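PDB 3CNV: putative GntR-family transcriptional regulator from Bordetella bronchiseptica RB50, which probably regulates transcription, its UTRA domain sensing a small-molecule effector in the manner of GntR-family repressors and activators. Local coordinates for residues Pro127-Asp132 and Tyr155-Ser160. Numbering follows the deposited sequence.
Sequences PLLQVD and YHYRNS
The closest CA atoms of the two segments, those of Leu129 and Tyr157, are 8.8 Å apart, so here two strands meet through side chains across a gap too wide for beta pairing. Strand 127-137 lies between strands 102-111 and 141-150 in the six-stranded antiparallel sheet of the UTRA domain; strand 155-161 pairs with strand 8-10 and, through Tyr157, Asn159 and Ser160, with a strand of the second subunit. The contact therefore packs the C-terminal strand against one face of the main sheet, close to a subunit interface.

Leu129 and Val131, two residues apart, point to the same side of their strand, toward Tyr157, and meet its CB and its ring in turn. The Leu129 side chain lies roughly perpendicular to that of Tyr157, and its CD2 methyl sits 3.8 Å from Tyr157 CB, at the root of the ring. Tyr157 CG is anti to the backbone N (chi1 175°), which carries the ring past Leu129 to Val131. Leu129 also packs on Leu129 of the second subunit.

Beyond the apolar part, the Tyr157 hydroxyl hydrogen-bonds to Glu105 OE1 of the same chain and to Asn159 ND2 of the second subunit; two polar partners, one from each subunit, hold the hydroxyl end of this buried side chain. Nearer the CB end, Val131 CG2 comes obliquely to Tyr157 CD1, 4.2 Å away.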
ATOM      1  N   PRO C 127       0.596  17.584 -20.815  1.00 13.42           N
ATOM      2  CA  PRO C 127      -0.024  16.701 -19.799  1.00 13.04           C
ATOM      3  C   PRO C 127       0.796  16.638 -18.495  1.00 13.08           C
ATOM      4  O   PRO C 127       2.061  16.553 -18.516  1.00 12.49           O
ATOM      5  CB  PRO C 127      -0.010  15.347 -20.475  1.00 12.80           C
ATOM      6  CG  PRO C 127       0.026  15.601 -21.883  1.00 13.83           C
ATOM      7  CD  PRO C 127       0.849  16.873 -22.083  1.00 13.95           C
ATOM      8  N   LEU C 128       0.051  16.756 -17.394  1.00 12.99           N
ATOM      9  CA  LEU C 128       0.595  16.714 -16.024  1.00 12.99           C
ATOM     10  C   LEU C 128      -0.202  15.662 -15.251  1.00 12.95           C
ATOM     11  O   LEU C 128      -1.392  15.366 -15.570  1.00 13.12           O
ATOM     12  CB  LEU C 128       0.447  18.066 -15.296  1.00 11.84           C
ATOM     13  CG  LEU C 128       0.997  19.301 -15.973  1.00 13.25           C
ATOM     14  CD1 LEU C 128       0.647  20.613 -15.141  1.00 10.31           C
ATOM     15  CD2 LEU C 128       2.534  19.164 -16.181  1.00 12.86           C
ATOM     16  N   LEU C 129       0.473  15.080 -14.290  1.00 12.54           N
ATOM     17  CA  LEU C 129      -0.115  14.123 -13.319  1.00 14.05           C
ATOM     18  C   LEU C 129      -0.625  14.942 -12.127  1.00 15.62           C
ATOM     19  O   LEU C 129       0.111  15.686 -11.488  1.00 14.92           O
ATOM     20  CB  LEU C 129       0.857  13.084 -12.861  1.00 11.91           C
ATOM     21  CG  LEU C 129       0.365  12.070 -11.810  1.00 15.36           C
ATOM     22  CD1 LEU C 129      -0.745  11.169 -12.373  1.00 17.89           C
ATOM     23  CD2 LEU C 129       1.471  11.273 -11.210  1.00 17.28           C
ATOM     24  N   GLN C 130      -1.931  14.893 -11.936  1.00 14.95           N
ATOM     25  CA  GLN C 130      -2.542  15.566 -10.789  1.00 15.03           C
ATOM     26  C   GLN C 130      -2.776  14.534  -9.690  1.00 15.51           C
ATOM     27  O   GLN C 130      -3.377  13.473  -9.893  1.00 16.30           O
ATOM     28  CB  GLN C 130      -3.807  16.326 -11.173  1.00 14.94           C
ATOM     29  CG  GLN C 130      -4.585  16.934  -9.992  1.00 14.97           C
ATOM     30  CD  GLN C 130      -5.752  17.827 -10.449  1.00 22.97           C
ATOM     31  OE1 GLN C 130      -5.552  18.825 -11.121  1.00 24.20           O
ATOM     32  NE2 GLN C 130      -6.953  17.419 -10.154  1.00 27.15           N
ATOM     33  N   VAL C 131      -2.222  14.841  -8.533  1.00 15.95           N
ATOM     34  CA  VAL C 131      -2.329  14.022  -7.318  1.00 14.23           C
ATOM     35  C   VAL C 131      -3.094  14.866  -6.269  1.00 15.29           C
ATOM     36  O   VAL C 131      -2.579  15.815  -5.680  1.00 14.75           O
ATOM     37  CB  VAL C 131      -0.950  13.567  -6.750  1.00 15.81           C
ATOM     38  CG1 VAL C 131      -1.148  12.640  -5.496  1.00 12.70           C
ATOM     39  CG2 VAL C 131      -0.049  12.828  -7.855  1.00 15.40           C
ATOM     40  N   ASP C 132      -4.352  14.522  -6.049  1.00 15.01           N
ATOM     41  CA  ASP C 132      -5.134  15.160  -4.997  1.00 16.25           C
ATOM     42  C   ASP C 132      -5.115  14.310  -3.711  1.00 15.99           C
ATOM     43  O   ASP C 132      -5.613  13.195  -3.698  1.00 18.64           O
ATOM     44  CB  ASP C 132      -6.598  15.356  -5.477  1.00 17.68           C
ATOM     45  CG  ASP C 132      -6.735  16.476  -6.518  1.00 22.13           C
ATOM     46  OD1 ASP C 132      -6.109  17.546  -6.340  1.00 28.72           O
ATOM     47  OD2 ASP C 132      -7.425  16.275  -7.550  1.00 27.69           O
ATOM     48  N   TYR C 155      10.553  11.799 -14.497  1.00 15.26           N
ATOM     49  CA  TYR C 155      10.187  11.214 -13.232  1.00 14.61           C
ATOM     50  C   TYR C 155       8.779  10.561 -13.401  1.00 14.30           C
ATOM     51  O   TYR C 155       7.997  10.868 -14.321  1.00 15.94           O
ATOM     52  CB  TYR C 155      10.183  12.259 -12.123  1.00 15.51           C
ATOM     53  CG  TYR C 155      11.555  12.704 -11.602  1.00 18.65           C
ATOM     54  CD1 TYR C 155      12.069  12.165 -10.486  1.00 21.49           C
ATOM     55  CD2 TYR C 155      12.321  13.656 -12.290  1.00 24.81           C
ATOM     56  CE1 TYR C 155      13.330  12.534 -10.028  1.00 25.90           C
ATOM     57  CE2 TYR C 155      13.598  14.016 -11.858  1.00 26.80           C
ATOM     58  CZ  TYR C 155      14.068  13.458 -10.697  1.00 27.28           C
ATOM     59  OH  TYR C 155      15.305  13.770 -10.190  1.00 30.03           O
ATOM     60  N   HIS C 156       8.547   9.545 -12.600  1.00 13.26           N
ATOM     61  CA  HIS C 156       7.267   8.837 -12.549  1.00 13.36           C
ATOM     62  C   HIS C 156       6.832   8.777 -11.091  1.00 14.42           C
ATOM     63  O   HIS C 156       7.637   8.998 -10.186  1.00 15.58           O
ATOM     64  CB  HIS C 156       7.364   7.410 -13.202  1.00 13.77           C
ATOM     65  CG  HIS C 156       8.399   6.508 -12.594  1.00 15.62           C
ATOM     66  ND1 HIS C 156       9.695   6.488 -13.049  1.00 15.59           N
ATOM     67  CD2 HIS C 156       8.352   5.637 -11.546  1.00 15.92           C
ATOM     68  CE1 HIS C 156      10.408   5.649 -12.314  1.00 16.91           C
ATOM     69  NE2 HIS C 156       9.632   5.134 -11.384  1.00 12.87           N
ATOM     70  N   TYR C 157       5.568   8.428 -10.896  1.00 12.65           N
ATOM     71  CA  TYR C 157       5.018   8.104  -9.575  1.00 12.56           C
ATOM     72  C   TYR C 157       5.047   6.572  -9.415  1.00 12.69           C
ATOM     73  O   TYR C 157       4.429   5.862 -10.129  1.00 12.51           O
ATOM     74  CB  TYR C 157       3.579   8.680  -9.501  1.00 12.27           C
ATOM     75  CG  TYR C 157       2.756   8.381  -8.300  1.00 12.47           C
ATOM     76  CD1 TYR C 157       2.347   9.408  -7.489  1.00 15.20           C
ATOM     77  CD2 TYR C 157       2.337   7.117  -8.011  1.00 15.03           C
ATOM     78  CE1 TYR C 157       1.594   9.216  -6.393  1.00 11.91           C
ATOM     79  CE2 TYR C 157       1.538   6.867  -6.820  1.00 14.99           C
ATOM     80  CZ  TYR C 157       1.159   7.951  -6.047  1.00 14.40           C
ATOM     81  OH  TYR C 157       0.348   7.760  -4.921  1.00 16.91           O
ATOM     82  N   ARG C 158       5.795   6.124  -8.437  1.00 14.39           N
ATOM     83  CA  ARG C 158       6.023   4.708  -8.118  1.00 16.00           C
ATOM     84  C   ARG C 158       5.000   4.240  -7.139  1.00 15.25           C
ATOM     85  O   ARG C 158       4.740   4.918  -6.160  1.00 18.38           O
ATOM     86  CB  ARG C 158       7.440   4.476  -7.550  1.00 16.37           C
ATOM     87  CG  ARG C 158       7.655   5.101  -6.157  1.00 25.53           C
ATOM     88  CD  ARG C 158       9.100   4.888  -5.630  1.00 32.93           C
ATOM     89  NE  ARG C 158       9.338   5.502  -4.330  1.00 36.37           N
ATOM     90  CZ  ARG C 158       8.592   5.335  -3.220  1.00 43.59           C
ATOM     91  NH1 ARG C 158       7.456   4.605  -3.201  1.00 40.92           N
ATOM     92  NH2 ARG C 158       8.987   5.959  -2.118  1.00 44.75           N
ATOM     93  N   ASN C 159       4.378   3.105  -7.424  1.00 14.58           N
ATOM     94  CA  ASN C 159       3.361   2.556  -6.544  1.00 15.79           C
ATOM     95  C   ASN C 159       3.476   1.030  -6.495  1.00 15.87           C
ATOM     96  O   ASN C 159       3.398   0.380  -7.540  1.00 16.49           O
ATOM     97  CB  ASN C 159       1.916   2.908  -6.991  1.00 13.90           C
ATOM     98  CG  ASN C 159       0.875   2.726  -5.860  1.00 16.69           C
ATOM     99  OD1 ASN C 159       1.184   2.837  -4.655  1.00 15.36           O
ATOM    100  ND2 ASN C 159      -0.374   2.551  -6.265  1.00 15.98           N
ATOM    101  N   SER C 160       3.563   0.477  -5.286  1.00 15.12           N
ATOM    102  CA  SER C 160       3.454  -0.967  -5.111  1.00 17.45           C
ATOM    103  C   SER C 160       2.101  -1.278  -4.560  1.00 17.98           C
ATOM    104  O   SER C 160       1.603  -0.582  -3.638  1.00 17.17           O
ATOM    105  CB  SER C 160       4.493  -1.512  -4.109  1.00 18.18           C
ATOM    106  OG  SER C 160       5.772  -1.461  -4.704  1.00 28.88           O
TER